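Local coordinates for c-di-GMP synthase (Capnocytophaga granulosa, PDB 6WT9), which makes the second messenger 3',3'-c-di-GMP from two GTP molecules as the nucleotide synthase of a CBASS antiphage defence system, at residues L9-L22 with K43-Y56. Sequence-based numbering, arbitrary orientation.
Sequences LFENLQNRSNPEKL and KYITLAMNGVSPEY
L47 pushes as a knob into the hole formed by F10, L13, Q14 and S17. Helices 9-17 and 43-49 run nearly parallel, at 20°, with axes 9.2 Å apart. With CG of L47 anti to its backbone N (chi1 -171°), its CD2 lies 3.7 Å from F10 CE1, while the L13 and L47 side chains run alongside each other in opposite senses, putting L13 CD2 3.6 Å from L47 CB. The F10 ring is sandwiched: K43 CB makes a CH-pi contact over one face, 3.8 Å from the centroid, and Q14 CG lies over the opposite face, toward the rim. The Y44 ring meets L9 CB through CE1, and its OH hydrogen-bonds D259 OD2 of helix 245-259, while D259 OD1 forms a salt bridge with R16.

In this CD-NTase both segments belong to the N-terminal helices, and the chain from V52 onward leads into long helix 54-71. S53 caps that helix, its OG accepting from E55 N. From the first turn of this helix, Y56 reaches into the type I beta turn N18-K21. There Y56 OH is modelled as donating to N18 OD1 at 2.4 Å, a doubtfully short distance, and accepts from E20 N at 2.9 Å. N18 OD1 lies in plane at the tyrosine ring edge, the amide turned 68° from that ring. The same oxygen accepts from L22 N, and N18 ND2 returns a bond to L22 O at 3.0 Å, which holds the amide from both ends.

Between the two packed regions the contact is looser: V52 CG1 comes only to 4.2 Å from S17 O, and a water bridges S17 O to S53 N. On the solvent side, L22 CD1 rests against E55 CG, beyond which the exposed carboxylate turns off at chi2.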
ATOM      1  N   LEU A   9      -1.337   9.124  20.384  1.00 22.00           N
ATOM      2  CA  LEU A   9      -1.172   8.355  19.155  1.00 16.26           C
ATOM      3  C   LEU A   9      -2.519   7.920  18.592  1.00 18.44           C
ATOM      4  O   LEU A   9      -2.701   7.865  17.370  1.00 14.34           O
ATOM      5  CB  LEU A   9      -0.277   7.142  19.414  1.00 16.35           C
ATOM      6  CG  LEU A   9       1.218   7.410  19.604  1.00 16.01           C
ATOM      7  CD1 LEU A   9       1.918   6.171  20.140  1.00 14.86           C
ATOM      8  CD2 LEU A   9       1.855   7.853  18.297  1.00 13.42           C
ATOM      9  N   PHE A  10      -3.479   7.607  19.466  1.00 10.36           N
ATOM     10  CA  PHE A  10      -4.801   7.208  18.994  1.00 18.79           C
ATOM     11  C   PHE A  10      -5.532   8.373  18.338  1.00 17.97           C
ATOM     12  O   PHE A  10      -6.153   8.204  17.282  1.00 14.50           O
ATOM     13  CB  PHE A  10      -5.627   6.642  20.147  1.00 14.86           C
ATOM     14  CG  PHE A  10      -7.046   6.325  19.774  1.00 13.35           C
ATOM     15  CD1 PHE A  10      -7.334   5.249  18.951  1.00 10.15           C
ATOM     16  CD2 PHE A  10      -8.091   7.100  20.248  1.00 10.92           C
ATOM     17  CE1 PHE A  10      -8.633   4.954  18.606  1.00 13.95           C
ATOM     18  CE2 PHE A  10      -9.395   6.808  19.905  1.00 15.47           C
ATOM     19  CZ  PHE A  10      -9.665   5.734  19.082  1.00 13.03           C
ATOM     20  N   GLU A  11      -5.481   9.558  18.953  1.00 18.31           N
ATOM     21  CA  GLU A  11      -6.113  10.735  18.361  1.00 21.30           C
ATOM     22  C   GLU A  11      -5.500  11.060  17.007  1.00 19.12           C
ATOM     23  O   GLU A  11      -6.216  11.282  16.023  1.00 15.50           O
ATOM     24  CB  GLU A  11      -5.987  11.935  19.300  1.00 27.14           C
ATOM     25  CG  GLU A  11      -6.995  11.960  20.432  1.00 42.05           C
ATOM     26  CD  GLU A  11      -6.920  13.240  21.241  1.00 52.47           C
ATOM     27  OE1 GLU A  11      -5.814  13.811  21.354  1.00 54.73           O
ATOM     28  OE2 GLU A  11      -7.969  13.681  21.757  1.00 58.71           O
ATOM     29  N   ASN A  12      -4.166  11.097  16.942  1.00 14.67           N
ATOM     30  CA  ASN A  12      -3.489  11.362  15.677  1.00 14.01           C
ATOM     31  C   ASN A  12      -3.851  10.316  14.630  1.00 14.23           C
ATOM     32  O   ASN A  12      -3.997  10.636  13.445  1.00 17.23           O
ATOM     33  CB  ASN A  12      -1.976  11.407  15.894  1.00 12.09           C
ATOM     34  CG  ASN A  12      -1.215  11.725  14.623  1.00 19.60           C
ATOM     35  OD1 ASN A  12      -1.052  12.889  14.263  1.00 19.25           O
ATOM     36  ND2 ASN A  12      -0.748  10.690  13.933  1.00 24.42           N
ATOM     37  N   LEU A  13      -4.003   9.059  15.053  1.00 10.16           N
ATOM     38  CA  LEU A  13      -4.403   8.013  14.121  1.00 11.99           C
ATOM     39  C   LEU A  13      -5.822   8.230  13.609  1.00 16.74           C
ATOM     40  O   LEU A  13      -6.113   7.921  12.446  1.00 15.19           O
ATOM     41  CB  LEU A  13      -4.279   6.644  14.787  1.00 14.22           C
ATOM     42  CG  LEU A  13      -4.501   5.426  13.890  1.00 16.38           C
ATOM     43  CD1 LEU A  13      -3.587   5.491  12.679  1.00 12.13           C
ATOM     44  CD2 LEU A  13      -4.261   4.151  14.674  1.00 17.04           C
ATOM     45  N   GLN A  14      -6.716   8.752  14.455  1.00  9.98           N
ATOM     46  CA  GLN A  14      -8.065   9.075  13.999  1.00 18.48           C
ATOM     47  C   GLN A  14      -8.034  10.125  12.896  1.00 16.73           C
ATOM     48  O   GLN A  14      -8.780  10.030  11.916  1.00 12.66           O
ATOM     49  CB  GLN A  14      -8.921   9.557  15.171  1.00 11.10           C
ATOM     50  CG  GLN A  14      -9.420   8.451  16.095  1.00 14.64           C
ATOM     51  CD  GLN A  14     -10.230   8.990  17.260  1.00 19.51           C
ATOM     52  OE1 GLN A  14      -9.817   9.931  17.935  1.00 20.49           O
ATOM     53  NE2 GLN A  14     -11.396   8.399  17.496  1.00 18.05           N
ATOM     54  N   ASN A  15      -7.173  11.136  13.040  1.00 13.97           N
ATOM     55  CA  ASN A  15      -7.053  12.165  12.016  1.00 19.82           C
ATOM     56  C   ASN A  15      -6.387  11.645  10.750  1.00 17.93           C
ATOM     57  O   ASN A  15      -6.619  12.196   9.669  1.00 17.83           O
ATOM     58  CB  ASN A  15      -6.273  13.361  12.565  1.00 20.76           C
ATOM     59  CG  ASN A  15      -6.990  14.046  13.714  1.00 26.48           C
ATOM     60  OD1 ASN A  15      -8.219  14.082  13.762  1.00 29.82           O
ATOM     61  ND2 ASN A  15      -6.222  14.597  14.645  1.00 25.05           N
ATOM     62  N   ARG A  16      -5.571  10.596  10.856  1.00 15.38           N
ATOM     63  CA  ARG A  16      -4.938  10.027   9.673  1.00 16.17           C
ATOM     64  C   ARG A  16      -5.922   9.182   8.870  1.00 15.78           C
ATOM     65  O   ARG A  16      -6.047   9.352   7.653  1.00 18.14           O
ATOM     66  CB  ARG A  16      -3.722   9.196  10.084  1.00 17.43           C
ATOM     67  CG  ARG A  16      -3.043   8.456   8.942  1.00 16.41           C
ATOM     68  CD  ARG A  16      -1.958   7.534   9.478  1.00 18.39           C
ATOM     69  NE  ARG A  16      -0.946   8.280  10.221  1.00 16.12           N
ATOM     70  CZ  ARG A  16      -0.279   7.802  11.267  1.00 19.50           C
ATOM     71  NH1 ARG A  16      -0.520   6.572  11.709  1.00 15.17           N
ATOM     72  NH2 ARG A  16       0.623   8.561  11.878  1.00 14.52           N
ATOM     73  N   SER A  17      -6.633   8.270   9.537  1.00 11.76           N
ATOM     74  CA  SER A  17      -7.557   7.383   8.842  1.00 13.06           C
ATOM     75  C   SER A  17      -8.928   8.007   8.622  1.00 15.03           C
ATOM     76  O   SER A  17      -9.638   7.599   7.695  1.00 18.63           O
ATOM     77  CB  SER A  17      -7.712   6.067   9.615  1.00 11.46           C
ATOM     78  OG  SER A  17      -8.203   6.289  10.926  1.00 15.86           O
ATOM     79  N   ASN A  18      -9.315   8.983   9.442  1.00 13.78           N
ATOM     80  CA  ASN A  18     -10.617   9.642   9.348  1.00 15.12           C
ATOM     81  C   ASN A  18     -10.403  11.148   9.453  1.00 11.80           C
ATOM     82  O   ASN A  18     -10.784  11.775  10.448  1.00 13.55           O
ATOM     83  CB  ASN A  18     -11.555   9.126  10.441  1.00 20.54           C
ATOM     84  CG  ASN A  18     -12.960   9.688  10.333  1.00 16.81           C
ATOM     85  OD1 ASN A  18     -13.303  10.368   9.366  1.00 13.40           O
ATOM     86  ND2 ASN A  18     -13.784   9.402  11.334  1.00 15.24           N
ATOM     87  N   PRO A  19      -9.786  11.760   8.437  1.00 14.99           N
ATOM     88  CA  PRO A  19      -9.443  13.187   8.550  1.00 10.27           C
ATOM     89  C   PRO A  19     -10.652  14.102   8.577  1.00 17.26           C
ATOM     90  O   PRO A  19     -10.585  15.177   9.187  1.00 24.08           O
ATOM     91  CB  PRO A  19      -8.573  13.437   7.310  1.00 17.30           C
ATOM     92  CG  PRO A  19      -9.039  12.423   6.324  1.00 12.13           C
ATOM     93  CD  PRO A  19      -9.386  11.200   7.134  1.00 15.18           C
ATOM     94  N   GLU A  20     -11.752  13.721   7.932  1.00 14.81           N
ATOM     95  CA  GLU A  20     -12.963  14.529   7.960  1.00 15.37           C
ATOM     96  C   GLU A  20     -13.766  14.336   9.238  1.00 19.07           C
ATOM     97  O   GLU A  20     -14.803  14.987   9.402  1.00 23.79           O
ATOM     98  CB  GLU A  20     -13.831  14.214   6.740  1.00 13.13           C
ATOM     99  CG  GLU A  20     -13.093  14.379   5.422  1.00 20.49           C
ATOM    100  CD  GLU A  20     -13.993  14.207   4.215  1.00 30.76           C
ATOM    101  OE1 GLU A  20     -15.227  14.155   4.395  1.00 36.78           O
ATOM    102  OE2 GLU A  20     -13.464  14.126   3.086  1.00 38.84           O
ATOM    103  N   LYS A  21     -13.309  13.461  10.137  1.00 20.49           N
ATOM    104  CA  LYS A  21     -13.932  13.262  11.446  1.00 19.90           C
ATOM    105  C   LYS A  21     -15.403  12.879  11.314  1.00 15.57           C
ATOM    106  O   LYS A  21     -16.267  13.397  12.024  1.00 20.70           O
ATOM    107  CB  LYS A  21     -13.766  14.503  12.327  1.00 21.43           C
ATOM    108  CG  LYS A  21     -12.316  14.866  12.598  1.00 24.32           C
ATOM    109  CD  LYS A  21     -12.200  16.216  13.285  1.00 31.99           C
ATOM    110  CE  LYS A  21     -10.744  16.582  13.528  1.00 35.76           C
ATOM    111  NZ  LYS A  21     -10.604  17.950  14.099  1.00 37.53           N
ATOM    112  N   LEU A  22     -15.691  11.967  10.389  1.00 16.88           N
ATOM    113  CA  LEU A  22     -17.050  11.466  10.224  1.00 15.61           C
ATOM    114  C   LEU A  22     -17.423  10.623  11.435  1.00 18.07           C
ATOM    115  O   LEU A  22     -16.749   9.633  11.741  1.00 20.17           O
ATOM    116  CB  LEU A  22     -17.158  10.655   8.935  1.00 12.15           C
ATOM    117  CG  LEU A  22     -16.689  11.399   7.681  1.00 22.99           C
ATOM    118  CD1 LEU A  22     -16.856  10.545   6.433  1.00 22.78           C
ATOM    119  CD2 LEU A  22     -17.431  12.720   7.533  1.00 24.92           C
ATOM    120  N   LYS A  43      -6.966   0.729  21.934  1.00 15.80           N
ATOM    121  CA  LYS A  43      -7.549   1.599  20.916  1.00 11.77           C
ATOM    122  C   LYS A  43      -6.575   1.816  19.767  1.00 16.42           C
ATOM    123  O   LYS A  43      -6.949   1.722  18.592  1.00 18.49           O
ATOM    124  CB  LYS A  43      -7.940   2.944  21.527  1.00 10.26           C
ATOM    125  CG  LYS A  43      -9.016   2.899  22.591  1.00 27.82           C
ATOM    126  CD  LYS A  43      -9.292   4.307  23.099  1.00 27.21           C
ATOM    127  CE  LYS A  43     -10.362   4.330  24.171  1.00 35.34           C
ATOM    128  NZ  LYS A  43     -10.636   5.724  24.623  1.00 38.33           N
ATOM    129  N   TYR A  44      -5.318   2.121  20.094  1.00 15.08           N
ATOM    130  CA  TYR A  44      -4.326   2.401  19.064  1.00 14.18           C
ATOM    131  C   TYR A  44      -4.061   1.173  18.206  1.00 13.66           C
ATOM    132  O   TYR A  44      -3.991   1.273  16.976  1.00 23.62           O
ATOM    133  CB  TYR A  44      -3.035   2.902  19.715  1.00 13.62           C
ATOM    134  CG  TYR A  44      -1.912   3.179  18.742  1.00 21.39           C
ATOM    135  CD1 TYR A  44      -1.955   4.279  17.898  1.00 21.53           C
ATOM    136  CD2 TYR A  44      -0.804   2.346  18.677  1.00 21.72           C
ATOM    137  CE1 TYR A  44      -0.930   4.538  17.010  1.00 21.33           C
ATOM    138  CE2 TYR A  44       0.227   2.597  17.795  1.00 24.25           C
ATOM    139  CZ  TYR A  44       0.160   3.694  16.964  1.00 21.56           C
ATOM    140  OH  TYR A  44       1.185   3.947  16.082  1.00 20.20           O
ATOM    141  N   ILE A  45      -3.926   0.003  18.833  1.00 15.87           N
ATOM    142  CA  ILE A  45      -3.662  -1.218  18.081  1.00 10.49           C
ATOM    143  C   ILE A  45      -4.854  -1.579  17.203  1.00  8.11           C
ATOM    144  O   ILE A  45      -4.691  -1.940  16.032  1.00 13.59           O
ATOM    145  CB  ILE A  45      -3.298  -2.365  19.041  1.00 11.04           C
ATOM    146  CG1 ILE A  45      -2.021  -2.030  19.815  1.00 13.30           C
ATOM    147  CG2 ILE A  45      -3.120  -3.669  18.277  1.00 15.00           C
ATOM    148  CD1 ILE A  45      -1.754  -2.966  20.973  1.00 15.35           C
ATOM    149  N   THR A  46      -6.069  -1.483  17.748  1.00 10.96           N
ATOM    150  CA  THR A  46      -7.254  -1.864  16.983  1.00 13.81           C
ATOM    151  C   THR A  46      -7.468  -0.941  15.791  1.00 14.87           C
ATOM    152  O   THR A  46      -7.819  -1.401  14.699  1.00 11.20           O
ATOM    153  CB  THR A  46      -8.491  -1.864  17.881  1.00 15.13           C
ATOM    154  OG1 THR A  46      -8.291  -2.765  18.978  1.00 16.44           O
ATOM    155  CG2 THR A  46      -9.712  -2.308  17.094  1.00 14.92           C
ATOM    156  N   LEU A  47      -7.260   0.365  15.977  1.00 14.55           N
ATOM    157  CA  LEU A  47      -7.441   1.295  14.869  1.00 14.91           C
ATOM    158  C   LEU A  47      -6.317   1.181  13.847  1.00  9.70           C
ATOM    159  O   LEU A  47      -6.560   1.336  12.646  1.00 14.35           O
ATOM    160  CB  LEU A  47      -7.544   2.728  15.390  1.00 14.84           C
ATOM    161  CG  LEU A  47      -7.946   3.767  14.342  1.00 17.17           C
ATOM    162  CD1 LEU A  47      -9.202   3.318  13.614  1.00 18.22           C
ATOM    163  CD2 LEU A  47      -8.153   5.130  14.983  1.00 17.69           C
ATOM    164  N   ALA A  48      -5.091   0.899  14.296  1.00 11.76           N
ATOM    165  CA  ALA A  48      -3.976   0.746  13.368  1.00 15.40           C
ATOM    166  C   ALA A  48      -4.124  -0.485  12.486  1.00 16.77           C
ATOM    167  O   ALA A  48      -3.467  -0.566  11.444  1.00 16.83           O
ATOM    168  CB  ALA A  48      -2.653   0.681  14.132  1.00 15.65           C
HETATM  169  N   MSE A  49      -4.963  -1.439  12.879  1.00 14.61           N
HETATM  170  CA  MSE A  49      -5.212  -2.628  12.077  1.00 14.97           C
HETATM  171  C   MSE A  49      -6.489  -2.469  11.267  1.00 16.30           C
HETATM  172  O   MSE A  49      -6.711  -3.184  10.290  1.00 15.39           O
HETATM  173  CB  MSE A  49      -5.312  -3.865  12.967  1.00 12.68           C
HETATM  174  CG  MSE A  49      -4.023  -4.222  13.678  1.00 15.22           C
HETATM  175 SE   MSE A  49      -4.238  -5.774  14.841  0.82 18.27          SE
HETATM  176  CE  MSE A  49      -2.356  -6.050  15.282  1.00 14.74           C
ATOM    177  N   ASN A  50      -7.324  -1.524  11.688  1.00 18.68           N
ATOM    178  CA  ASN A  50      -8.620  -1.331  11.059  1.00 18.35           C
ATOM    179  C   ASN A  50      -8.455  -0.802   9.639  1.00 16.49           C
ATOM    180  O   ASN A  50      -7.569   0.009   9.356  1.00 13.67           O
ATOM    181  CB  ASN A  50      -9.468  -0.366  11.888  1.00 19.59           C
ATOM    182  CG  ASN A  50     -10.958  -0.609  11.729  1.00 24.41           C
ATOM    183  OD1 ASN A  50     -11.645   0.116  11.011  1.00 29.39           O
ATOM    184  ND2 ASN A  50     -11.465  -1.633  12.404  1.00 29.69           N
ATOM    185  N   GLY A  51      -9.311  -1.272   8.740  1.00 23.84           N
ATOM    186  CA  GLY A  51      -9.299  -0.754   7.388  1.00 34.98           C
ATOM    187  C   GLY A  51      -9.883   0.645   7.322  1.00 34.69           C
ATOM    188  O   GLY A  51     -10.802   0.997   8.062  1.00 36.08           O
ATOM    189  N   VAL A  52      -9.312   1.464   6.435  1.00 26.87           N
ATOM    190  CA  VAL A  52      -9.897   2.768   6.157  1.00 19.20           C
ATOM    191  C   VAL A  52     -11.331   2.567   5.693  1.00 18.72           C
ATOM    192  O   VAL A  52     -11.631   1.643   4.924  1.00 25.97           O
ATOM    193  CB  VAL A  52      -9.064   3.524   5.107  1.00 18.32           C
ATOM    194  CG1 VAL A  52      -9.789   4.778   4.636  1.00 13.82           C
ATOM    195  CG2 VAL A  52      -7.698   3.884   5.669  1.00 19.61           C
ATOM    196  N   SER A  53     -12.230   3.411   6.188  1.00 12.33           N
ATOM    197  CA  SER A  53     -13.638   3.276   5.844  1.00 15.80           C
ATOM    198  C   SER A  53     -13.825   3.384   4.332  1.00 15.70           C
ATOM    199  O   SER A  53     -13.146   4.185   3.678  1.00 15.00           O
ATOM    200  CB  SER A  53     -14.467   4.348   6.552  1.00 17.80           C
ATOM    201  OG  SER A  53     -15.783   4.408   6.028  1.00 25.44           O
ATOM    202  N   PRO A  54     -14.724   2.592   3.744  1.00 21.32           N
ATOM    203  CA  PRO A  54     -14.963   2.708   2.296  1.00 20.69           C
ATOM    204  C   PRO A  54     -15.488   4.068   1.877  1.00 25.29           C
ATOM    205  O   PRO A  54     -15.441   4.390   0.682  1.00 26.39           O
ATOM    206  CB  PRO A  54     -15.989   1.599   2.017  1.00 21.59           C
ATOM    207  CG  PRO A  54     -16.630   1.325   3.340  1.00 23.82           C
ATOM    208  CD  PRO A  54     -15.562   1.553   4.366  1.00 21.36           C
ATOM    209  N   GLU A  55     -15.985   4.874   2.818  1.00 28.47           N
ATOM    210  CA  GLU A  55     -16.368   6.248   2.505  1.00 32.09           C
ATOM    211  C   GLU A  55     -15.210   7.010   1.875  1.00 26.00           C
ATOM    212  O   GLU A  55     -15.391   7.730   0.885  1.00 34.78           O
ATOM    213  CB  GLU A  55     -16.847   6.954   3.774  1.00 45.39           C
ATOM    214  CG  GLU A  55     -17.337   8.375   3.562  1.00 60.17           C
ATOM    215  CD  GLU A  55     -18.825   8.446   3.283  1.00 73.14           C
ATOM    216  OE1 GLU A  55     -19.431   7.391   3.001  1.00 78.42           O
ATOM    217  OE2 GLU A  55     -19.390   9.558   3.355  1.00 75.61           O
ATOM    218  N   TYR A  56     -14.006   6.858   2.432  1.00 15.89           N
ATOM    219  CA  TYR A  56     -12.824   7.490   1.856  1.00 15.30           C
ATOM    220  C   TYR A  56     -12.314   6.728   0.640  1.00 17.68           C
ATOM    221  O   TYR A  56     -11.927   7.340  -0.361  1.00 16.40           O
ATOM    222  CB  TYR A  56     -11.715   7.591   2.903  1.00 15.88           C
ATOM    223  CG  TYR A  56     -12.020   8.535   4.039  1.00 15.35           C
ATOM    224  CD1 TYR A  56     -11.884   9.906   3.877  1.00 13.76           C
ATOM    225  CD2 TYR A  56     -12.429   8.057   5.276  1.00 11.39           C
ATOM    226  CE1 TYR A  56     -12.159  10.776   4.912  1.00 15.13           C
ATOM    227  CE2 TYR A  56     -12.704   8.921   6.318  1.00 15.11           C
ATOM    228  CZ  TYR A  56     -12.567  10.280   6.129  1.00 15.68           C
ATOM    229  OH  TYR A  56     -12.838  11.148   7.159  1.00 21.18           O
TER
HETATM  230  O   HOH W   1     -11.525   5.860   7.893  1.00 11.00           O